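PDB 6NAL: thiol-activated cytolysin from Desulfobulbus propionicus, which probably forms large membrane pores as a bacterial toxin of the thiol-activated (cholesterol-dependent) cytolysin family, whose members assemble as rings on target membranes. Local coordinates for residues Ile244-Glu249 and Gln313-Ile318; Thr259-Thr264 and Ser285-Ser290; Asp268-Asp273 and Leu304-Met309; Ser290-Val293 and Ala299-Asn302. All coordinates share one frame; numbering follows the deposited sequence.

Interaction 1 of 4, residues Ile244-Glu249 and Gln313-Ile318; sequences IFLKFE and QKINRI
L246 extends from its strand over I315 on the facing helix, and the touch is methyl to methyl: CD2 of L246 lies 4.0 Å from CG2 of I315, the two side chains crossing obliquely. I315 presents this branch because CG1 turns back beside the backbone N (chi1 -71°), which places CG2 anti to that N and opposite L246. Two residues earlier on the same face of the strand, I244 makes the second touch. Its chi2 of 166° stretches the chain, and CD1 comes to 3.9 Å from the backbone O of I318. That carbonyl also receives a weak hydrogen bond from R242, so the methyl rests beside an oxygen with a polar partner of its own. The register supports this two-point contact: I244 faces I318 with their CA atoms 8.7 Å apart, while L246 faces I315 at 9.4 Å between CA atoms. An i, i+2 pair on a strand thus meets an i, i+3 pair on a helix, the packing of helix 309-320 against one face of the large antiparallel sheet, consistent with the central sheet of the cytolysin pore-forming region. The neighbouring strand 287-294 adds I291 against I315 and V293 against I318. No hydrogen bond crosses between the two segments, and just 128 Å² is buried in all, so helix and strand meet through one methyl pair and one methyl set beside a carbonyl oxygen. On the sheet's other face, K247 NZ and E249 OE2 form a salt bridge at 3.5 Å, while F245 packs on helix 167-174.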
# COMPACT_ATOMS: atom_id res chain seq x y z
N ILE A 244 13.96 -31.48 -1.89
CA ILE A 244 12.59 -31.58 -2.34
C ILE A 244 12.13 -30.21 -2.84
O ILE A 244 12.26 -29.20 -2.13
CB ILE A 244 11.68 -32.07 -1.20
CG1 ILE A 244 12.26 -33.39 -0.67
CG2 ILE A 244 10.28 -32.16 -1.72
CD1 ILE A 244 11.67 -33.80 0.64
N PHE A 245 11.55 -30.19 -4.02
CA PHE A 245 10.96 -28.99 -4.60
C PHE A 245 9.48 -29.22 -4.77
O PHE A 245 9.08 -30.26 -5.27
CB PHE A 245 11.57 -28.68 -5.96
CG PHE A 245 12.95 -28.14 -5.89
CD1 PHE A 245 14.04 -28.97 -5.95
CD2 PHE A 245 13.16 -26.77 -5.77
CE1 PHE A 245 15.33 -28.45 -5.89
CE2 PHE A 245 14.43 -26.25 -5.71
CZ PHE A 245 15.52 -27.09 -5.77
N LEU A 246 8.66 -28.23 -4.38
CA LEU A 246 7.23 -28.21 -4.66
C LEU A 246 6.88 -27.00 -5.51
O LEU A 246 7.05 -25.86 -5.08
CB LEU A 246 6.42 -28.17 -3.38
CG LEU A 246 6.25 -29.47 -2.61
CD1 LEU A 246 7.47 -29.51 -1.73
CD2 LEU A 246 4.96 -29.46 -1.89
N LYS A 247 6.32 -27.23 -6.69
CA LYS A 247 5.96 -26.16 -7.60
C LYS A 247 4.45 -26.04 -7.61
O LYS A 247 3.74 -27.02 -7.86
CB LYS A 247 6.48 -26.45 -9.01
CG LYS A 247 6.10 -25.38 -9.99
CD LYS A 247 6.81 -25.62 -11.35
CE LYS A 247 5.79 -25.65 -12.49
NZ LYS A 247 4.77 -26.71 -12.23
N PHE A 248 3.95 -24.84 -7.31
CA PHE A 248 2.52 -24.54 -7.35
C PHE A 248 2.27 -23.56 -8.49
O PHE A 248 2.86 -22.48 -8.51
CB PHE A 248 2.04 -23.93 -6.04
CG PHE A 248 2.34 -24.73 -4.83
CD1 PHE A 248 3.56 -24.63 -4.19
CD2 PHE A 248 1.38 -25.58 -4.30
CE1 PHE A 248 3.82 -25.39 -3.06
CE2 PHE A 248 1.63 -26.31 -3.17
CZ PHE A 248 2.85 -26.22 -2.55
N GLU A 249 1.41 -23.93 -9.41
CA GLU A 249 1.11 -23.18 -10.62
C GLU A 249 -0.40 -22.98 -10.66
O GLU A 249 -1.17 -23.91 -10.37
CB GLU A 249 1.60 -23.92 -11.86
CG GLU A 249 1.97 -23.01 -13.02
CD GLU A 249 2.58 -23.76 -14.23
OE1 GLU A 249 1.83 -24.07 -15.19
OE2 GLU A 249 3.81 -24.01 -14.22
N GLN A 313 -1.82 -35.92 2.42
CA GLN A 313 -1.03 -36.83 3.23
C GLN A 313 0.06 -37.54 2.41
O GLN A 313 1.14 -37.87 2.94
CB GLN A 313 -1.99 -37.80 3.93
CG GLN A 313 -1.27 -38.93 4.69
CD GLN A 313 -2.21 -40.06 5.13
OE1 GLN A 313 -1.91 -41.22 4.86
NE2 GLN A 313 -3.38 -39.72 5.75
N LYS A 314 -0.15 -37.79 1.12
CA LYS A 314 0.98 -38.31 0.36
C LYS A 314 2.11 -37.28 0.29
O LYS A 314 3.29 -37.65 0.27
CB LYS A 314 0.58 -38.73 -1.06
CG LYS A 314 1.81 -39.31 -1.83
CD LYS A 314 1.47 -40.33 -2.92
CE LYS A 314 0.85 -39.69 -4.15
NZ LYS A 314 -0.27 -40.53 -4.72
N ILE A 315 1.80 -35.99 0.25
CA ILE A 315 2.88 -35.00 0.16
C ILE A 315 3.65 -34.93 1.46
O ILE A 315 4.89 -34.92 1.47
CB ILE A 315 2.32 -33.62 -0.25
CG1 ILE A 315 1.88 -33.68 -1.71
CG2 ILE A 315 3.39 -32.59 -0.03
CD1 ILE A 315 1.29 -32.47 -2.23
N ASN A 316 2.93 -34.89 2.58
CA ASN A 316 3.58 -34.76 3.88
C ASN A 316 4.42 -35.96 4.16
O ASN A 316 5.43 -35.87 4.85
CB ASN A 316 2.54 -34.61 4.98
CG ASN A 316 2.00 -33.23 4.99
OD1 ASN A 316 2.75 -32.28 4.75
ND2 ASN A 316 0.71 -33.08 5.24
N ARG A 317 4.05 -37.08 3.61
CA ARG A 317 4.88 -38.24 3.80
C ARG A 317 6.16 -38.15 3.01
O ARG A 317 7.24 -38.45 3.54
CB ARG A 317 4.11 -39.48 3.39
CG ARG A 317 4.75 -40.79 4.13
CD ARG A 317 3.87 -41.84 3.55
NE ARG A 317 2.46 -41.38 3.36
CZ ARG A 317 1.68 -41.53 2.31
NH1 ARG A 317 2.06 -42.36 1.39
NH2 ARG A 317 0.51 -40.88 2.39
N ILE A 318 6.05 -37.83 1.71
CA ILE A 318 7.23 -37.56 0.92
C ILE A 318 8.15 -36.59 1.64
O ILE A 318 9.37 -36.75 1.59
CB ILE A 318 6.86 -37.01 -0.46
CG1 ILE A 318 6.11 -38.05 -1.29
CG2 ILE A 318 8.14 -36.58 -1.14
CD1 ILE A 318 5.19 -37.39 -2.32

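Interaction 2 of 4, residues Thr259-Thr264 and Ser285-Ser290; sequences TTIKGT and SQIDVS
Helix 254-264 belongs to the helical insert between strands 232-250 and 287-294, and here it touches I287 of the second strand. One methyl carries the contact: CD1 of I287, which lies 3.9 Å from CD1 of I261 and 4.1 Å from CG2 of T260. I287 can reach both because its CB points toward the helix and its outer torsion is anti (chi2 178°), which carries CD1 outward. I261 behaves differently: its CB leaves the helix at a slant to the strand, and a folded second torsion (chi2 -47°) brings CD1 round to the isoleucine. On T260 the methyl faces the strand, while OG1 turns back to the carbonyl of E256 in the preceding turn, so its polar end is satisfied within the helix and apolar surface is offered to I287. The CA atoms of I261 and I287 stay 9.3 Å apart, a gap bridged entirely by side chains.

The carbonyl of T260 accepts twice further along the chain: its O takes G263 N at 3.3 Å and T264 OG1 at 3.1 Å, the two donors arriving from opposite faces of the carbonyl plane; the hydroxyl is tilted 35° from that plane. F248 of the central strand packs on both isoleucines, and L280 and L284 of helix 279-284 also touch T260. The position of these helices between two long sheet strands is consistent with the second transmembrane hairpin region of cholesterol-dependent cytolysins, whose helices refold into membrane-spanning strands in relatives.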
# COMPACT_ATOMS: atom_id res chain seq x y z
N THR A 259 -0.95 -16.13 -0.91
CA THR A 259 -1.68 -16.17 0.35
C THR A 259 -2.26 -17.55 0.63
O THR A 259 -2.32 -17.97 1.79
CB THR A 259 -2.82 -15.14 0.34
OG1 THR A 259 -2.26 -13.85 0.09
CG2 THR A 259 -3.58 -15.16 1.70
N THR A 260 -2.81 -18.22 -0.39
CA THR A 260 -3.40 -19.53 -0.20
C THR A 260 -2.34 -20.54 0.25
O THR A 260 -2.53 -21.26 1.23
CB THR A 260 -4.10 -19.97 -1.49
OG1 THR A 260 -4.94 -18.91 -1.96
CG2 THR A 260 -5.01 -21.18 -1.21
N ILE A 261 -1.21 -20.58 -0.47
CA ILE A 261 -0.13 -21.49 -0.11
C ILE A 261 0.47 -21.13 1.24
O ILE A 261 0.96 -22.01 1.96
CB ILE A 261 0.98 -21.49 -1.18
CG1 ILE A 261 0.47 -21.83 -2.57
CG2 ILE A 261 2.13 -22.48 -0.79
CD1 ILE A 261 -0.42 -23.02 -2.54
N LYS A 262 0.58 -19.84 1.55
CA LYS A 262 1.24 -19.48 2.80
C LYS A 262 0.41 -19.89 4.01
O LYS A 262 0.95 -20.01 5.11
CB LYS A 262 1.54 -17.97 2.86
CG LYS A 262 2.90 -17.58 2.27
CD LYS A 262 3.67 -16.62 3.16
CE LYS A 262 5.09 -16.36 2.63
NZ LYS A 262 5.13 -15.48 1.41
N GLY A 263 -0.86 -20.17 3.80
CA GLY A 263 -1.70 -20.51 4.92
C GLY A 263 -1.95 -22.00 5.02
O GLY A 263 -2.43 -22.51 6.03
N THR A 264 -1.63 -22.71 3.95
CA THR A 264 -1.82 -24.15 3.94
C THR A 264 -0.51 -24.92 3.88
O THR A 264 -0.54 -26.15 4.04
CB THR A 264 -2.72 -24.60 2.77
OG1 THR A 264 -2.08 -24.35 1.53
CG2 THR A 264 -4.05 -23.87 2.78
N SER A 285 -8.60 -25.85 -5.65
CA SER A 285 -8.87 -26.67 -6.83
C SER A 285 -8.19 -26.11 -8.06
O SER A 285 -8.03 -26.83 -9.05
CB SER A 285 -10.37 -26.76 -7.06
OG SER A 285 -10.91 -25.46 -7.26
N GLN A 286 -7.82 -24.84 -8.03
CA GLN A 286 -7.21 -24.18 -9.16
C GLN A 286 -5.70 -24.24 -9.11
O GLN A 286 -5.05 -23.60 -9.93
CB GLN A 286 -7.65 -22.72 -9.21
CG GLN A 286 -9.06 -22.51 -9.76
CD GLN A 286 -9.58 -21.13 -9.49
OE1 GLN A 286 -10.38 -20.96 -8.58
NE2 GLN A 286 -9.15 -20.13 -10.28
N ILE A 287 -5.13 -24.95 -8.14
CA ILE A 287 -3.68 -25.00 -7.95
C ILE A 287 -3.18 -26.39 -8.31
O ILE A 287 -3.54 -27.39 -7.67
CB ILE A 287 -3.31 -24.61 -6.51
CG1 ILE A 287 -3.89 -23.22 -6.21
CG2 ILE A 287 -1.81 -24.60 -6.32
CD1 ILE A 287 -3.64 -22.71 -4.80
N ASP A 288 -2.32 -26.45 -9.32
CA ASP A 288 -1.64 -27.67 -9.75
C ASP A 288 -0.31 -27.84 -9.03
O ASP A 288 0.54 -26.94 -9.06
CB ASP A 288 -1.38 -27.65 -11.26
CG ASP A 288 -2.64 -27.75 -12.11
OD1 ASP A 288 -3.70 -28.22 -11.60
OD2 ASP A 288 -2.57 -27.36 -13.30
N VAL A 289 -0.09 -29.02 -8.43
CA VAL A 289 1.12 -29.30 -7.65
C VAL A 289 2.03 -30.23 -8.43
O VAL A 289 1.58 -31.20 -9.05
CB VAL A 289 0.77 -29.91 -6.28
CG1 VAL A 289 2.02 -30.00 -5.42
CG2 VAL A 289 -0.33 -29.13 -5.60
N SER A 290 3.32 -29.93 -8.41
CA SER A 290 4.35 -30.77 -8.99
C SER A 290 5.44 -30.90 -7.96
O SER A 290 5.70 -29.95 -7.23
CB SER A 290 4.92 -30.20 -10.25
OG SER A 290 3.92 -30.25 -11.24

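Interaction 3 of 4, residues Asp268-Asp273 and Leu304-Met309; sequences DGLKID and LSLNSM
I272 approaches L306 one atom at a time. Its CB lies 4.8 Å from the backbone O of L306; the branches CG1 and CG2 are nearer, at 4.2 and 4.3 Å from that oxygen. CD1 finishes the approach, 3.1 Å from L306 O and 4.1 Å from L306 CB. The first of these is short for a methyl beside an oxygen and should be read with caution at 2.3 Å resolution. The torsions explain the reach: with chi1 179° and chi2 175° the chain from N to CD1 is fully extended. Two residues earlier, L270 supplies the second touch, its CD2 4.2 Å from CD2 of L306, the side chains meeting at about a right angle.

L306 sits in the link between strand 299-305 and helix 309-320. An ST turn shapes that link, S305 OG accepting from N307 N at 3.0 Å, and S308 then N-caps the helix through D311 N. V312 of the helix packs on L270 and I272, while L306 also rests on I287 and V289. With no hydrogen bond between the segments, the contact rests on van der Waals packing, mostly hydrocarbon, with one methyl beside a carbonyl oxygen; K281 ties them indirectly, bonding D273 O through NZ and N307 ND2 through its carbonyl.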
# COMPACT_ATOMS: atom_id res chain seq x y z
N ASP A 268 6.51 -27.19 8.19
CA ASP A 268 5.98 -28.43 8.75
C ASP A 268 5.25 -29.29 7.74
O ASP A 268 4.91 -30.44 8.05
CB ASP A 268 5.01 -28.16 9.91
CG ASP A 268 5.71 -27.55 11.12
OD1 ASP A 268 6.84 -28.00 11.47
OD2 ASP A 268 5.12 -26.62 11.71
N GLY A 269 4.98 -28.77 6.56
CA GLY A 269 4.31 -29.53 5.53
C GLY A 269 3.00 -28.84 5.20
O GLY A 269 2.86 -27.67 5.30
N LEU A 270 2.07 -29.70 4.77
CA LEU A 270 0.77 -29.18 4.35
C LEU A 270 -0.27 -29.50 5.42
O LEU A 270 -0.53 -30.65 5.72
CB LEU A 270 0.32 -29.74 3.00
CG LEU A 270 1.07 -29.13 1.83
CD1 LEU A 270 2.55 -29.37 1.93
CD2 LEU A 270 0.49 -29.84 0.62
N LYS A 271 -0.78 -28.47 6.08
CA LYS A 271 -1.84 -28.57 7.08
C LYS A 271 -3.05 -27.91 6.41
O LYS A 271 -3.34 -26.71 6.59
CB LYS A 271 -1.39 -27.86 8.35
CG LYS A 271 -2.46 -27.79 9.41
CD LYS A 271 -2.21 -26.67 10.45
CE LYS A 271 -2.39 -25.25 9.82
NZ LYS A 271 -3.73 -24.70 10.00
N ILE A 272 -3.73 -28.68 5.57
CA ILE A 272 -4.95 -28.23 4.93
C ILE A 272 -6.05 -29.14 5.42
O ILE A 272 -5.95 -30.36 5.27
CB ILE A 272 -4.86 -28.29 3.40
CG1 ILE A 272 -6.18 -27.83 2.81
CG2 ILE A 272 -4.59 -29.70 2.97
CD1 ILE A 272 -6.14 -27.74 1.31
N ASP A 273 -7.09 -28.56 6.00
CA ASP A 273 -8.09 -29.36 6.67
C ASP A 273 -9.50 -28.87 6.34
O ASP A 273 -9.70 -27.75 5.85
CB ASP A 273 -7.86 -29.39 8.19
CG ASP A 273 -8.68 -30.48 8.89
OD1 ASP A 273 -8.99 -31.51 8.25
OD2 ASP A 273 -9.02 -30.30 10.07
N LEU A 304 -1.04 -33.53 -8.87
CA LEU A 304 -1.69 -33.66 -7.58
C LEU A 304 -2.54 -32.42 -7.27
O LEU A 304 -2.33 -31.33 -7.83
CB LEU A 304 -0.63 -33.88 -6.51
CG LEU A 304 0.10 -35.23 -6.54
CD1 LEU A 304 0.62 -35.57 -7.90
CD2 LEU A 304 1.22 -35.13 -5.55
N SER A 305 -3.50 -32.62 -6.37
CA SER A 305 -4.43 -31.56 -5.97
C SER A 305 -4.58 -31.44 -4.45
O SER A 305 -4.56 -32.43 -3.71
CB SER A 305 -5.81 -31.77 -6.52
OG SER A 305 -6.74 -31.02 -5.76
N LEU A 306 -4.75 -30.23 -4.01
CA LEU A 306 -4.86 -29.97 -2.59
C LEU A 306 -6.28 -30.10 -2.05
O LEU A 306 -6.47 -29.94 -0.84
CB LEU A 306 -4.34 -28.59 -2.29
CG LEU A 306 -3.02 -28.34 -3.00
CD1 LEU A 306 -3.22 -27.37 -4.16
CD2 LEU A 306 -2.05 -27.80 -1.98
N ASN A 307 -7.28 -30.33 -2.89
CA ASN A 307 -8.58 -30.67 -2.32
C ASN A 307 -8.51 -32.00 -1.59
O ASN A 307 -8.90 -32.11 -0.43
CB ASN A 307 -9.65 -30.72 -3.41
CG ASN A 307 -10.04 -29.33 -3.88
OD1 ASN A 307 -10.33 -29.12 -5.06
ND2 ASN A 307 -10.05 -28.37 -2.95
N SER A 308 -7.95 -33.01 -2.26
CA SER A 308 -7.88 -34.38 -1.75
C SER A 308 -7.06 -34.47 -0.47
O SER A 308 -5.86 -34.19 -0.47
CB SER A 308 -7.29 -35.27 -2.83
OG SER A 308 -6.58 -36.37 -2.27
N MSE A 309 -7.70 -34.89 0.60
CA MSE A 309 -6.98 -35.25 1.81
C MSE A 309 -5.89 -36.32 1.61
O MSE A 309 -4.95 -36.42 2.39
CB MSE A 309 -7.94 -35.77 2.89
CG MSE A 309 -9.08 -34.86 3.26
SE MSE A 309 -10.22 -35.67 4.64
CE MSE A 309 -9.16 -37.26 5.13

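Interaction 4 of 4, residues Ser290-Val293 and Ala299-Asn302; sequences SIVV and AVYN
I291 and Y301 lie side by side in the antiparallel hairpin of strands 287-294 and 299-305, whose segments 290-293 and 299-302 run antiparallel, 179° between their directions. They form a hydrogen-bonded pair, and their side chains cross on the face turned to helix 309-320: CD1 of the tyrosine ring lies 4.1 Å from CB of I291. The ring edge, near its plane, is also turned to the backbone O of I291. V293 and A299 continue this face, again as a hydrogen-bonded pair, with their CB atoms 4.4 Å apart. Between them the non-hydrogen-bonded pair V292 and V300 turns to the other face. There V300, with chi1 at -43°, swings CG1 toward its partner, 3.9 Å from V292 CG2, and K173 of helix 167-174 touches both valines.

In relatives of this cytolysin family the short outer strand of the equivalent hairpin masks the edge where the next subunit pairs during pore assembly; strand 299-305 probably does likewise. Backbone bonding is regular in this ladder, Y301 N reaching I291 O at 2.8 Å with an N-H...O angle of 164°. That donor lies in the carbonyl plane, and the same oxygen has CA of V300 3.1 Å away.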
# COMPACT_ATOMS: atom_id res chain seq x y z
N SER A 290 3.32 -29.93 -8.41
CA SER A 290 4.35 -30.77 -8.99
C SER A 290 5.44 -30.90 -7.96
O SER A 290 5.70 -29.95 -7.23
CB SER A 290 4.92 -30.20 -10.25
OG SER A 290 3.92 -30.25 -11.24
N ILE A 291 6.09 -32.05 -7.92
CA ILE A 291 7.09 -32.34 -6.90
C ILE A 291 8.23 -33.13 -7.49
O ILE A 291 8.04 -34.10 -8.23
CB ILE A 291 6.50 -33.13 -5.73
CG1 ILE A 291 5.37 -32.33 -5.12
CG2 ILE A 291 7.57 -33.42 -4.76
CD1 ILE A 291 4.72 -33.08 -3.99
N VAL A 292 9.43 -32.75 -7.12
CA VAL A 292 10.60 -33.49 -7.49
C VAL A 292 11.42 -33.73 -6.23
O VAL A 292 11.63 -32.83 -5.41
CB VAL A 292 11.43 -32.77 -8.58
CG1 VAL A 292 11.76 -31.44 -8.14
CG2 VAL A 292 12.70 -33.51 -8.87
N VAL A 293 11.89 -34.97 -6.09
CA VAL A 293 12.66 -35.40 -4.95
C VAL A 293 14.01 -35.92 -5.47
O VAL A 293 14.04 -36.76 -6.37
CB VAL A 293 11.90 -36.48 -4.16
CG1 VAL A 293 12.87 -37.11 -3.14
CG2 VAL A 293 10.63 -35.90 -3.47
N ALA A 299 12.31 -39.25 -7.02
CA ALA A 299 10.94 -39.34 -7.51
C ALA A 299 10.52 -38.03 -8.11
O ALA A 299 11.04 -36.97 -7.75
CB ALA A 299 9.95 -39.72 -6.40
N VAL A 300 9.58 -38.08 -9.06
CA VAL A 300 8.84 -36.88 -9.46
C VAL A 300 7.37 -37.24 -9.50
O VAL A 300 7.03 -38.37 -9.87
CB VAL A 300 9.26 -36.23 -10.80
CG1 VAL A 300 10.82 -36.23 -10.85
CG2 VAL A 300 8.73 -36.92 -11.93
N TYR A 301 6.52 -36.29 -9.09
CA TYR A 301 5.07 -36.41 -9.15
C TYR A 301 4.47 -35.18 -9.83
O TYR A 301 4.97 -34.06 -9.65
CB TYR A 301 4.46 -36.54 -7.75
CG TYR A 301 5.14 -37.49 -6.79
CD1 TYR A 301 6.33 -37.15 -6.22
CD2 TYR A 301 4.57 -38.72 -6.44
CE1 TYR A 301 6.93 -37.95 -5.33
CE2 TYR A 301 5.18 -39.57 -5.56
CZ TYR A 301 6.37 -39.16 -5.01
OH TYR A 301 7.11 -39.89 -4.14
N ASN A 302 3.37 -35.37 -10.55
CA ASN A 302 2.70 -34.31 -11.29
C ASN A 302 1.21 -34.51 -11.09
O ASN A 302 0.75 -35.62 -10.79
CB ASN A 302 3.02 -34.36 -12.79
CG ASN A 302 4.47 -34.03 -13.09
OD1 ASN A 302 4.96 -32.95 -12.73
ND2 ASN A 302 5.18 -34.95 -13.76

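All four contacts gather around strands 232-250 and 287-294, neighbours in the large antiparallel sheet. Centres of interactions 1 and 4 are about 7 Å apart, those of 1 and 3 and of 2 and 3 about 9 Å, while interactions 2 and 4 stand about 16 Å apart along strand 287-294, sharing S290. Along the chain, strand 232-250 comes first, then helix 254-264, residues 268-273, the hairpin 287-305 and helix 309-320, which returns to the first strand. The hydrogen bond from L270 N to N316 OD1 ties interaction 3 to interaction 1. In relatives the corresponding parts move apart when the pore forms, so these contacts probably belong to the state before insertion.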